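Local coordinates for protein deoxyribose-phosphate aldolase (Toxoplasma gondii, PDB 4EIV) that belongs to the deoxyribose-phosphate aldolase family of TIM-barrel enzymes, with a closed barrel of eight parallel strands and two copies of the chain in its assembly, at residues A[24-29]-A[241-246]; A[42-47]-A[68-73]; A[50-55]-A[82-87]; A[248-253]-A[265-270]. One frame throughout, in Å; residues are numbered along the deposited sequence. Where two conformers were deposited one is given.

Interaction 1: A[24-29]-A[241-246]; sequences RTLLNF and VHMAET
L26 and T246 mark the nearest approach of the two backbones, 8.4 Å from CA to CA, where the last part of helix 17-27 meets the first turn of helix 243-257. H242 is the N-cap residue of that second helix. Side chains fill the gap. L26 leaves its backbone toward the other segment and divides the work between two methyls: L26 CD2 rests on the T246 methyl CG2 at 3.7 Å, while L26 CD1 lies 4.1 Å from M243 CG and also reaches T246 CG2. T246 can offer carbon here because its CG2 stands anti to the backbone N, with OG1 beside the backbone N (chi1 -55°). That hydroxyl goes back to its own helix start, donating to H242 O at 3.0 Å from above the carbonyl plane; the same oxygen also takes T246 N. M243 bends beyond CG, at chi3, and packs against Y18 of the second subunit, while L275 and L279 of helix 273-284 touch T246 and M243. The threonine hydroxyl is thus satisfied locally, and the contact between the two helices rests on methyl and methylene packing alone, without a directional bond to fix its register.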
loop_
_atom_site.group_PDB
_atom_site.type_symbol
_atom_site.label_atom_id
_atom_site.label_comp_id
_atom_site.label_asym_id
_atom_site.label_seq_id
_atom_site.Cartn_x
_atom_site.Cartn_y
_atom_site.Cartn_z
ATOM N N ARG A 24 -0.986 -1.743 11.889
ATOM C CA ARG A 24 -0.484 -2.740 10.932
ATOM C C ARG A 24 0.250 -2.082 9.771
ATOM O O ARG A 24 1.291 -2.550 9.315
ATOM C CB ARG A 24 -1.616 -3.630 10.425
ATOM C CG ARG A 24 -1.158 -4.669 9.396
ATOM C CD ARG A 24 -0.176 -5.663 9.983
ATOM N NE ARG A 24 0.380 -6.578 8.992
ATOM C CZ ARG A 24 1.532 -6.413 8.353
ATOM N NH1 ARG A 24 2.271 -5.313 8.528
ATOM N NH2 ARG A 24 1.948 -7.346 7.522
ATOM N N THR A 25 -0.327 -0.988 9.286
ATOM C CA THR A 25 0.270 -0.199 8.236
ATOM C C THR A 25 1.634 0.350 8.661
ATOM O O THR A 25 2.607 0.261 7.927
ATOM C CB THR A 25 -0.668 0.971 7.860
ATOM O OG1 THR A 25 -1.887 0.457 7.300
ATOM C CG2 THR A 25 -0.013 1.898 6.833
ATOM N N LEU A 26 1.691 0.943 9.838
ATOM C CA LEU A 26 2.958 1.476 10.340
ATOM C C LEU A 26 4.028 0.388 10.526
ATOM O O LEU A 26 5.192 0.644 10.270
ATOM C CB LEU A 26 2.718 2.302 11.618
ATOM C CG LEU A 26 2.010 3.645 11.379
ATOM C CD1 LEU A 26 1.480 4.213 12.652
ATOM C CD2 LEU A 26 2.915 4.649 10.647
ATOM N N LEU A 27 3.637 -0.801 10.976
ATOM C CA LEU A 27 4.603 -1.896 11.137
ATOM C C LEU A 27 5.274 -2.194 9.798
ATOM O O LEU A 27 6.457 -2.485 9.738
ATOM C CB LEU A 27 3.962 -3.167 11.691
ATOM C CG LEU A 27 3.509 -3.121 13.152
ATOM C CD1 LEU A 27 2.645 -4.343 13.463
ATOM C CD2 LEU A 27 4.718 -3.030 14.126
ATOM N N ASN A 28 4.508 -2.112 8.710
ATOM C CA ASN A 28 5.022 -2.373 7.374
ATOM C C ASN A 28 6.065 -1.340 6.886
ATOM O O ASN A 28 6.756 -1.587 5.907
ATOM C CB ASN A 28 3.843 -2.405 6.393
ATOM C CG ASN A 28 4.263 -2.706 4.966
ATOM O OD1 ASN A 28 4.889 -3.710 4.682
ATOM N ND2 ASN A 28 3.888 -1.818 4.047
ATOM N N PHE A 29 6.122 -0.186 7.558
ATOM C CA PHE A 29 7.059 0.899 7.234
ATOM C C PHE A 29 8.165 1.089 8.267
ATOM O O PHE A 29 9.091 1.879 8.043
ATOM C CB PHE A 29 6.337 2.256 7.210
ATOM C CG PHE A 29 5.174 2.333 6.275
ATOM C CD1 PHE A 29 5.214 1.734 5.025
ATOM C CD2 PHE A 29 4.047 3.079 6.632
ATOM C CE1 PHE A 29 4.133 1.838 4.160
ATOM C CE2 PHE A 29 2.967 3.191 5.754
ATOM C CZ PHE A 29 3.025 2.573 4.514
ATOM N N VAL A 241 7.834 9.835 19.884
ATOM C CA VAL A 241 6.400 10.138 19.896
ATOM C C VAL A 241 5.547 8.867 19.864
ATOM O O VAL A 241 6.035 7.769 19.559
ATOM C CB VAL A 241 5.974 11.052 18.730
ATOM C CG1 VAL A 241 6.720 12.407 18.827
ATOM C CG2 VAL A 241 6.194 10.370 17.416
ATOM N N HIS A 242 4.266 9.040 20.170
ATOM C CA HIS A 242 3.299 7.938 20.179
ATOM C C HIS A 242 2.650 7.684 18.813
ATOM O O HIS A 242 2.854 8.424 17.843
ATOM C CB HIS A 242 2.215 8.220 21.219
ATOM C CG HIS A 242 2.744 8.381 22.604
ATOM N ND1 HIS A 242 3.204 7.315 23.339
ATOM C CD2 HIS A 242 2.854 9.468 23.405
ATOM C CE1 HIS A 242 3.610 7.740 24.522
ATOM N NE2 HIS A 242 3.405 9.043 24.589
ATOM N N MET A 243 1.864 6.612 18.747
ATOM C CA MET A 243 1.209 6.236 17.502
ATOM C C MET A 243 0.329 7.335 16.897
ATOM O O MET A 243 0.336 7.513 15.684
ATOM C CB MET A 243 0.407 4.938 17.675
ATOM C CG MET A 243 -0.248 4.447 16.386
ATOM S SD MET A 243 -1.041 2.830 16.505
ATOM C CE MET A 243 -2.336 3.186 17.667
ATOM N N ALA A 244 -0.409 8.074 17.716
ATOM C CA ALA A 244 -1.283 9.112 17.163
ATOM C C ALA A 244 -0.537 10.186 16.377
ATOM O O ALA A 244 -0.935 10.557 15.261
ATOM C CB ALA A 244 -2.071 9.755 18.281
ATOM N N GLU A 245 0.573 10.656 16.931
ATOM C CA GLU A 245 1.399 11.649 16.255
ATOM C C GLU A 245 1.976 11.066 14.971
ATOM O O GLU A 245 2.098 11.745 13.953
ATOM C CB GLU A 245 2.546 12.134 17.163
ATOM C CG GLU A 245 2.137 13.080 18.310
ATOM C CD GLU A 245 1.449 12.415 19.509
ATOM O OE1 GLU A 245 1.025 13.156 20.425
ATOM O OE2 GLU A 245 1.324 11.168 19.570
ATOM N N THR A 246 2.339 9.792 15.014
ATOM C CA THR A 246 2.915 9.151 13.855
ATOM C C THR A 246 1.864 9.077 12.709
ATOM O O THR A 246 2.198 9.274 11.537
ATOM C CB THR A 246 3.489 7.770 14.248
ATOM O OG1 THR A 246 4.435 7.916 15.327
ATOM C CG2 THR A 246 4.174 7.133 13.116
#

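Interaction 2: A[42-47]-A[68-73]; sequences ESVAAV and RFIRQE
V44 meets F69 and I70 where two helices cross at -67°, their short axes 10.8 Å apart and the nearest CA atoms, those of A45 and I70, 7.7 Å from each other. Both belong to the outer helical layer of the TIM barrel: helices 41-52 and 67-74 follow the first and second strands and lie side by side outside the sheet. V44 carries most of the packing from its side. Its CG1, anti to the backbone N (chi1 171°), projects into the angle between two residues of the other helix. There V44 CG1 meets I70 CG1 at 3.8 Å and touches I70 CD1 just as closely, the two side chains running roughly perpendicular. The I70 CA-CB bond does not aim at helix 41-52; the CG1-CD1 branch makes the approach. F69 starts off toward helix 41-52 and presents the rim of its ring: V44 CG1 lies near the ring plane, 4.1 Å from F69 CD2. Within helix 67-74 the backbone widens into a pi-type turn over 69-73. On the barrel side I70 continues onto V86 of strand 85-90, while R71 is held by a salt bridge to D115. The second subunit touches neither segment. On the same rim of F69, one atom further out, A45 N comes to 4.2 Å from F69 CE2, near the ring plane and at its edge.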
loop_
_atom_site.group_PDB
_atom_site.type_symbol
_atom_site.label_atom_id
_atom_site.label_comp_id
_atom_site.label_asym_id
_atom_site.label_seq_id
_atom_site.Cartn_x
_atom_site.Cartn_y
_atom_site.Cartn_z
ATOM N N GLU A 42 22.537 -7.380 24.643
ATOM C CA GLU A 42 21.256 -7.619 25.298
ATOM C C GLU A 42 20.185 -6.616 24.866
ATOM O O GLU A 42 19.049 -7.004 24.565
ATOM C CB GLU A 42 21.418 -7.608 26.833
ATOM C CG GLU A 42 22.184 -8.814 27.437
ATOM C CD GLU A 42 23.696 -8.856 27.147
ATOM O OE1 GLU A 42 24.239 -9.984 27.138
ATOM O OE2 GLU A 42 24.345 -7.797 26.953
ATOM N N SER A 43 20.539 -5.334 24.809
ATOM C CA SER A 43 19.556 -4.320 24.405
ATOM C C SER A 43 19.207 -4.467 22.931
ATOM O O SER A 43 18.037 -4.330 22.545
ATOM C CB SER A 43 20.030 -2.900 24.722
ATOM O OG SER A 43 21.135 -2.526 23.926
ATOM N N VAL A 44 20.216 -4.753 22.110
ATOM C CA VAL A 44 19.999 -4.943 20.681
ATOM C C VAL A 44 19.140 -6.189 20.437
ATOM O O VAL A 44 18.202 -6.154 19.643
ATOM C CB VAL A 44 21.336 -4.973 19.896
ATOM C CG1 VAL A 44 21.125 -5.392 18.443
ATOM C CG2 VAL A 44 22.016 -3.612 19.972
ATOM N N ALA A 45 19.426 -7.272 21.156
ATOM C CA ALA A 45 18.636 -8.486 21.019
ATOM C C ALA A 45 17.169 -8.219 21.360
ATOM O O ALA A 45 16.275 -8.689 20.667
ATOM C CB ALA A 45 19.193 -9.599 21.915
ATOM N N ALA A 46 16.922 -7.464 22.433
ATOM C CA ALA A 46 15.544 -7.200 22.873
ATOM C C ALA A 46 14.747 -6.449 21.804
ATOM O O ALA A 46 13.606 -6.780 21.500
ATOM C CB ALA A 46 15.537 -6.426 24.195
ATOM N N VAL A 47 15.375 -5.448 21.215
ATOM C CA VAL A 47 14.735 -4.664 20.169
ATOM C C VAL A 47 14.476 -5.534 18.940
ATOM O O VAL A 47 13.386 -5.502 18.359
ATOM C CB VAL A 47 15.617 -3.453 19.804
ATOM C CG1 VAL A 47 15.149 -2.811 18.530
ATOM C CG2 VAL A 47 15.641 -2.460 20.962
ATOM N N ARG A 68 27.409 -7.392 12.792
ATOM C CA ARG A 68 27.822 -8.794 12.843
ATOM C C ARG A 68 27.110 -9.550 13.953
ATOM O O ARG A 68 26.744 -10.717 13.766
ATOM C CB ARG A 68 29.339 -8.924 13.003
ATOM C CG ARG A 68 29.831 -10.370 13.072
ATOM C CD ARG A 68 31.332 -10.434 12.975
ATOM N NE ARG A 68 31.760 -9.925 11.682
ATOM C CZ ARG A 68 31.922 -10.663 10.582
ATOM N NH1 ARG A 68 31.712 -11.971 10.607
ATOM N NH2 ARG A 68 32.301 -10.080 9.446
ATOM N N PHE A 69 26.926 -8.906 15.102
ATOM C CA PHE A 69 26.199 -9.525 16.206
ATOM C C PHE A 69 24.829 -10.005 15.755
ATOM O O PHE A 69 24.470 -11.164 15.967
ATOM C CB PHE A 69 26.036 -8.577 17.394
ATOM C CG PHE A 69 25.077 -9.088 18.432
ATOM C CD1 PHE A 69 25.397 -10.198 19.212
ATOM C CD2 PHE A 69 23.836 -8.488 18.609
ATOM C CE1 PHE A 69 24.505 -10.672 20.158
ATOM C CE2 PHE A 69 22.949 -8.954 19.553
ATOM C CZ PHE A 69 23.278 -10.046 20.328
ATOM N N ILE A 70 24.081 -9.126 15.108
ATOM C CA ILE A 70 22.746 -9.489 14.640
ATOM C C ILE A 70 22.771 -10.594 13.568
ATOM O O ILE A 70 22.031 -11.591 13.660
ATOM C CB ILE A 70 22.005 -8.256 14.071
ATOM C CG1 ILE A 70 21.720 -7.253 15.188
ATOM C CG2 ILE A 70 20.704 -8.717 13.388
ATOM C CD1 ILE A 70 21.284 -5.875 14.673
ATOM N N ARG A 71 23.644 -10.424 12.575
ATOM C CA ARG A 71 23.708 -11.308 11.416
ATOM C C ARG A 71 24.380 -12.668 11.592
ATOM O O ARG A 71 24.063 -13.614 10.861
ATOM C CB ARG A 71 24.342 -10.574 10.235
ATOM C CG ARG A 71 23.392 -9.578 9.588
ATOM C CD ARG A 71 22.336 -10.342 8.794
ATOM N NE ARG A 71 21.347 -9.502 8.130
ATOM C CZ ARG A 71 20.061 -9.362 8.477
ATOM N NH1 ARG A 71 19.518 -10.008 9.512
ATOM N NH2 ARG A 71 19.294 -8.569 7.746
ATOM N N GLN A 72 25.365 -12.766 12.477
ATOM C CA GLN A 72 26.087 -14.031 12.666
ATOM C C GLN A 72 25.811 -14.753 13.965
ATOM O O GLN A 72 25.928 -15.977 14.022
ATOM C CB GLN A 72 27.596 -13.810 12.612
ATOM C CG GLN A 72 28.211 -13.822 11.239
ATOM C CD GLN A 72 29.706 -14.053 11.319
ATOM O OE1 GLN A 72 30.351 -13.701 12.315
ATOM N NE2 GLN A 72 30.273 -14.648 10.275
ATOM N N GLU A 73 25.498 -13.989 15.022
ATOM C CA GLU A 73 25.318 -14.530 16.386
ATOM C C GLU A 73 23.884 -14.570 16.922
ATOM O O GLU A 73 23.395 -15.645 17.258
ATOM C CB GLU A 73 26.206 -13.771 17.383
ATOM C CG GLU A 73 26.144 -14.341 18.804
ATOM C CD GLU A 73 27.135 -13.698 19.761
ATOM O OE1 GLU A 73 28.086 -13.030 19.297
ATOM O OE2 GLU A 73 26.967 -13.874 20.987
#

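Interaction 3: A[50-55]-A[82-87]; sequences IAAKDP and AGIKVC
I84 lies against the last turn of helix 41-52 like a two-pronged fork, one prong for each of two successive alanines. Its CG1 takes the position between the backbone N and the carbonyl carbon (chi1 61°); with this torsion the long branch lies over A51, and CG2, beside the backbone N, over A52. At the end of the long branch, I84 CD1 meets A51 CB at 3.8 Å; A51 points its methyl toward the strand segment, so methyl faces methyl. The short prong settles on backbone as much as on side chain: I84 CG2 sits 3.7 Å from A52 CA and 3.9 Å from A52 CB, and it also grazes A51 O. A52 thus presents its CA and the side of its methyl, and the CA atoms of A52 and I84 are 6.0 Å apart, a near approach consistent with two small side chains on the helix. A56 in the following loop also packs on I84. The contact joins the C-terminal end of one outer helix to the residue leading into strand 85-90, packing that belongs to the N-terminal rim of the barrel strands in a TIM-barrel fold.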
loop_
_atom_site.group_PDB
_atom_site.type_symbol
_atom_site.label_atom_id
_atom_site.label_comp_id
_atom_site.label_asym_id
_atom_site.label_seq_id
_atom_site.Cartn_x
_atom_site.Cartn_y
_atom_site.Cartn_z
ATOM N N ILE A 50 11.380 -8.027 19.071
ATOM C CA ILE A 50 10.066 -7.398 18.840
ATOM C C ILE A 50 9.964 -6.931 17.368
ATOM O O ILE A 50 8.921 -7.065 16.743
ATOM C CB ILE A 50 9.765 -6.256 19.824
ATOM C CG1 ILE A 50 9.843 -6.774 21.265
ATOM C CG2 ILE A 50 8.403 -5.621 19.512
ATOM C CD1 ILE A 50 8.920 -7.937 21.578
ATOM N N ALA A 51 11.064 -6.435 16.809
ATOM C CA ALA A 51 11.096 -6.048 15.397
ATOM C C ALA A 51 10.770 -7.219 14.459
ATOM O O ALA A 51 9.983 -7.081 13.524
ATOM C CB ALA A 51 12.488 -5.476 15.034
ATOM N N ALA A 52 11.334 -8.388 14.762
ATOM C CA ALA A 52 11.232 -9.549 13.894
ATOM C C ALA A 52 10.028 -10.453 14.117
ATOM O O ALA A 52 9.814 -11.355 13.319
ATOM C CB ALA A 52 12.525 -10.379 13.980
ATOM N N LYS A 53 9.256 -10.224 15.178
ATOM C CA LYS A 53 8.063 -11.027 15.460
ATOM C C LYS A 53 7.071 -10.868 14.310
ATOM O O LYS A 53 6.886 -9.770 13.795
ATOM C CB LYS A 53 7.419 -10.570 16.771
ATOM C CG LYS A 53 6.243 -11.436 17.239
ATOM C CD LYS A 53 5.757 -10.976 18.619
ATOM C CE LYS A 53 4.734 -11.922 19.250
ATOM N NZ LYS A 53 3.495 -12.074 18.464
ATOM N N ASP A 54 6.397 -11.949 13.949
ATOM C CA ASP A 54 5.481 -11.930 12.817
ATOM C C ASP A 54 4.251 -11.050 13.138
ATOM O O ASP A 54 3.640 -11.205 14.188
ATOM C CB ASP A 54 5.089 -13.384 12.516
ATOM C CG ASP A 54 4.390 -13.567 11.177
ATOM O OD1 ASP A 54 3.774 -12.630 10.664
ATOM O OD2 ASP A 54 4.417 -14.710 10.657
ATOM N N PRO A 55 3.907 -10.082 12.266
ATOM C CA PRO A 55 4.553 -9.671 11.021
ATOM C C PRO A 55 5.746 -8.753 11.290
ATOM O O PRO A 55 5.637 -7.758 12.008
ATOM C CB PRO A 55 3.442 -8.916 10.294
ATOM C CG PRO A 55 2.631 -8.340 11.371
ATOM C CD PRO A 55 2.617 -9.383 12.449
ATOM N N ALA A 82 16.737 -12.940 10.870
ATOM C CA ALA A 82 17.190 -12.994 9.479
ATOM C C ALA A 82 16.178 -12.287 8.565
ATOM O O ALA A 82 16.529 -11.811 7.487
ATOM C CB ALA A 82 17.373 -14.441 9.039
ATOM N N GLY A 83 14.933 -12.199 9.030
ATOM C CA GLY A 83 13.830 -11.615 8.265
ATOM C C GLY A 83 13.587 -10.124 8.375
ATOM O O GLY A 83 12.577 -9.633 7.871
ATOM N N ILE A 84 14.454 -9.414 9.086
ATOM C CA ILE A 84 14.406 -7.950 9.104
ATOM C C ILE A 84 15.722 -7.465 8.521
ATOM O O ILE A 84 16.722 -8.182 8.544
ATOM C CB ILE A 84 14.196 -7.336 10.503
ATOM C CG1 ILE A 84 15.333 -7.699 11.472
ATOM C CG2 ILE A 84 12.830 -7.742 11.056
ATOM C CD1 ILE A 84 15.243 -6.983 12.833
ATOM N N LYS A 85 15.700 -6.266 7.960
ATOM C CA LYS A 85 16.903 -5.655 7.427
ATOM C C LYS A 85 17.700 -5.027 8.557
ATOM O O LYS A 85 17.139 -4.628 9.583
ATOM C CB LYS A 85 16.555 -4.551 6.444
ATOM C CG LYS A 85 16.038 -4.991 5.113
ATOM C CD LYS A 85 15.686 -3.750 4.323
ATOM C CE LYS A 85 15.555 -3.976 2.842
ATOM N NZ LYS A 85 15.178 -2.683 2.199
ATOM N N VAL A 86 19.013 -4.967 8.367
ATOM C CA VAL A 86 19.919 -4.289 9.280
ATOM C C VAL A 86 20.422 -3.038 8.531
ATOM O O VAL A 86 21.036 -3.137 7.466
ATOM C CB VAL A 86 21.080 -5.180 9.755
ATOM C CG1 VAL A 86 22.063 -4.380 10.575
ATOM C CG2 VAL A 86 20.546 -6.373 10.558
ATOM N N CYS A 87 20.122 -1.865 9.073
ATOM C CA CYS A 87 20.592 -0.618 8.482
ATOM C C CYS A 87 21.661 -0.041 9.404
ATOM O O CYS A 87 21.406 0.224 10.581
ATOM C CB CYS A 87 19.456 0.363 8.273
ATOM S SG CYS A 87 20.015 1.885 7.501
#

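Interaction 4: A[248-253]-A[265-270]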
loop_
_atom_site.group_PDB
_atom_site.type_symbol
_atom_site.label_atom_id
_atom_site.label_comp_id
_atom_site.label_asym_id
_atom_site.label_seq_id
_atom_site.Cartn_x
_atom_site.Cartn_y
_atom_site.Cartn_z
ATOM N N ASP A 248 -0.486 11.189 11.954
ATOM C CA ASP A 248 -0.617 12.472 11.274
ATOM C C ASP A 248 0.290 12.493 10.032
ATOM O O ASP A 248 -0.079 13.013 8.974
ATOM C CB ASP A 248 -0.268 13.638 12.213
ATOM C CG ASP A 248 -1.372 13.969 13.200
ATOM O OD1 ASP A 248 -1.070 14.154 14.392
ATOM O OD2 ASP A 248 -2.544 14.078 12.788
ATOM N N PHE A 249 1.479 11.921 10.156
ATOM C CA PHE A 249 2.392 11.881 9.025
ATOM C C PHE A 249 1.869 11.061 7.842
ATOM O O PHE A 249 2.180 11.379 6.699
ATOM C CB PHE A 249 3.793 11.426 9.455
ATOM C CG PHE A 249 4.533 12.438 10.294
ATOM C CD1 PHE A 249 4.924 13.656 9.746
ATOM C CD2 PHE A 249 4.875 12.168 11.611
ATOM C CE1 PHE A 249 5.617 14.580 10.493
ATOM C CE2 PHE A 249 5.587 13.087 12.367
ATOM C CZ PHE A 249 5.946 14.307 11.825
ATOM N N LEU A 250 1.118 9.977 8.098
ATOM C CA LEU A 250 0.545 9.205 6.986
ATOM C C LEU A 250 -0.395 10.068 6.163
ATOM O O LEU A 250 -0.373 10.014 4.943
ATOM C CB LEU A 250 -0.213 7.980 7.491
ATOM C CG LEU A 250 0.624 6.896 8.168
ATOM C CD1 LEU A 250 -0.277 5.822 8.803
ATOM C CD2 LEU A 250 1.574 6.283 7.178
ATOM N N MET A 251 -1.259 10.822 6.838
ATOM C CA MET A 251 -2.183 11.710 6.144
ATOM C C MET A 251 -1.464 12.811 5.392
ATOM O O MET A 251 -1.840 13.143 4.256
ATOM C CB MET A 251 -3.192 12.308 7.124
ATOM C CG MET A 251 -4.121 11.269 7.715
ATOM S SD MET A 251 -5.139 10.400 6.498
ATOM C CE MET A 251 -6.446 11.594 6.184
ATOM N N GLN A 252 -0.428 13.386 6.006
ATOM C CA GLN A 252 0.381 14.394 5.328
ATOM C C GLN A 252 1.016 13.829 4.053
ATOM O O GLN A 252 0.975 14.466 3.010
ATOM C CB GLN A 252 1.480 14.931 6.253
ATOM C CG GLN A 252 2.355 15.978 5.589
ATOM C CD GLN A 252 3.405 16.596 6.489
ATOM O OE1 GLN A 252 3.690 16.098 7.571
ATOM N NE2 GLN A 252 3.986 17.706 6.037
ATOM N N MET A 253 1.580 12.629 4.148
ATOM C CA MET A 253 2.191 12.004 2.983
ATOM C C MET A 253 1.168 11.775 1.862
ATOM O O MET A 253 1.447 12.062 0.709
ATOM C CB MET A 253 2.805 10.667 3.361
ATOM C CG MET A 253 4.107 10.763 4.097
ATOM S SD MET A 253 5.472 11.342 3.043
ATOM C CE MET A 253 5.723 10.080 1.857
ATOM N N ASP A 265 8.812 0.422 -0.408
ATOM C CA ASP A 265 9.940 0.708 -1.286
ATOM C C ASP A 265 10.417 2.163 -1.265
ATOM O O ASP A 265 11.601 2.413 -1.429
ATOM C CB ASP A 265 9.635 0.303 -2.735
ATOM C CG ASP A 265 9.841 -1.168 -2.988
ATOM O OD1 ASP A 265 9.455 -1.989 -2.136
ATOM O OD2 ASP A 265 10.393 -1.507 -4.056
ATOM N N LYS A 266 9.519 3.097 -0.931
ATOM C CA LYS A 266 9.817 4.540 -0.981
ATOM C C LYS A 266 9.415 5.324 0.271
ATOM O O LYS A 266 9.449 6.557 0.265
ATOM C CB LYS A 266 9.159 5.175 -2.188
ATOM C CG LYS A 266 7.656 5.038 -2.228
ATOM C CD LYS A 266 7.044 5.642 -3.540
ATOM C CE LYS A 266 7.479 4.954 -4.844
ATOM N NZ LYS A 266 6.922 5.595 -6.079
ATOM N N PHE A 267 9.074 4.622 1.344
ATOM C CA PHE A 267 8.622 5.254 2.568
ATOM C C PHE A 267 9.007 4.421 3.755
ATOM O O PHE A 267 8.837 3.203 3.733
ATOM C CB PHE A 267 7.118 5.429 2.528
ATOM C CG PHE A 267 6.593 6.139 3.711
ATOM C CD1 PHE A 267 6.996 7.437 3.981
ATOM C CD2 PHE A 267 5.690 5.533 4.559
ATOM C CE1 PHE A 267 6.510 8.101 5.094
ATOM C CE2 PHE A 267 5.198 6.192 5.673
ATOM C CZ PHE A 267 5.618 7.494 5.933
ATOM N N ARG A 268 9.529 5.084 4.796
ATOM C CA ARG A 268 9.875 4.411 6.030
ATOM C C ARG A 268 9.542 5.356 7.181
ATOM O O ARG A 268 9.566 6.594 7.021
ATOM C CB ARG A 268 11.363 4.033 6.127
ATOM C CG ARG A 268 11.911 3.215 5.012
ATOM C CD ARG A 268 11.422 1.753 5.014
ATOM N NE ARG A 268 11.640 1.236 3.680
ATOM C CZ ARG A 268 12.811 0.865 3.180
ATOM N NH1 ARG A 268 13.902 0.837 3.926
ATOM N NH2 ARG A 268 12.891 0.501 1.917
ATOM N N VAL A 269 9.261 4.773 8.334
ATOM C CA VAL A 269 9.082 5.506 9.553
ATOM C C VAL A 269 10.129 4.986 10.522
ATOM O O VAL A 269 10.191 3.785 10.808
ATOM C CB VAL A 269 7.687 5.331 10.135
ATOM C CG1 VAL A 269 7.573 5.957 11.510
ATOM C CG2 VAL A 269 6.670 5.927 9.188
ATOM N N GLY A 270 10.987 5.877 11.002
ATOM C CA GLY A 270 11.975 5.528 12.026
ATOM C C GLY A 270 11.479 5.956 13.389
ATOM O O GLY A 270 11.035 7.072 13.566
#
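Within the beta-alpha-beta unit made by strand 233-237, helix 243-257 and strand 267-271, M253 and L250 lay the helix against F267, the first residue of the final strand. The backbones stay well apart, 9.3 Å between the CA atoms of M253 and F267, and the ring spans the gap. F267 swings out toward the helix with its CG anti to the backbone N (chi1 -177°). M253 folds round one side of the ring, its chain bent at both chi2 and chi3: M253 CE reaches F267 CD1 at 3.6 Å, and M253 CG lies 3.7 Å from F267 CE1. Between them the sulfur makes a Met-aromatic contact, SD being 4.9 Å from the ring centroid and 51° off the normal, an oblique approach. L250 CD2 comes from the same side of the ring plane but at the CE2 rim, 3.9 Å from F267 CE2, the leucine side chain running across at about a right angle. F29 adds an edge-to-face ring contact with F267, and I234 and I236 of the neighbouring strand 233-237 pack on it too. Outward, L250 also meets L26 of helix 17-27 and F21 of the second subunit, so the helix is held between barrel wall and dimer partner.

Overall arrangement
All four contacts pack helices of the TIM barrel against each other, against a strand or against the residue leading into one. Interactions 1 and 4 share helix 243-257, their centres about 9 Å apart, and are bound together by F29: its carbonyl oxygen lies 2.9 Å from V269 N, a probable hydrogen bond. Both also touch the second subunit. Interactions 2 and 3 share helix 41-52, with centres about 11 Å apart; R71 NH2 joins them, 2.7 Å from I84 O. Interactions 2 and 4 lie on opposite sides of the chain's centre, about 27 Å apart between centres. R24 packs on P55, bringing interactions 1 and 3 into touch. A bound beta-mercaptoethanol, probably from crystallisation, sits about 5 Å from the M243 side chain.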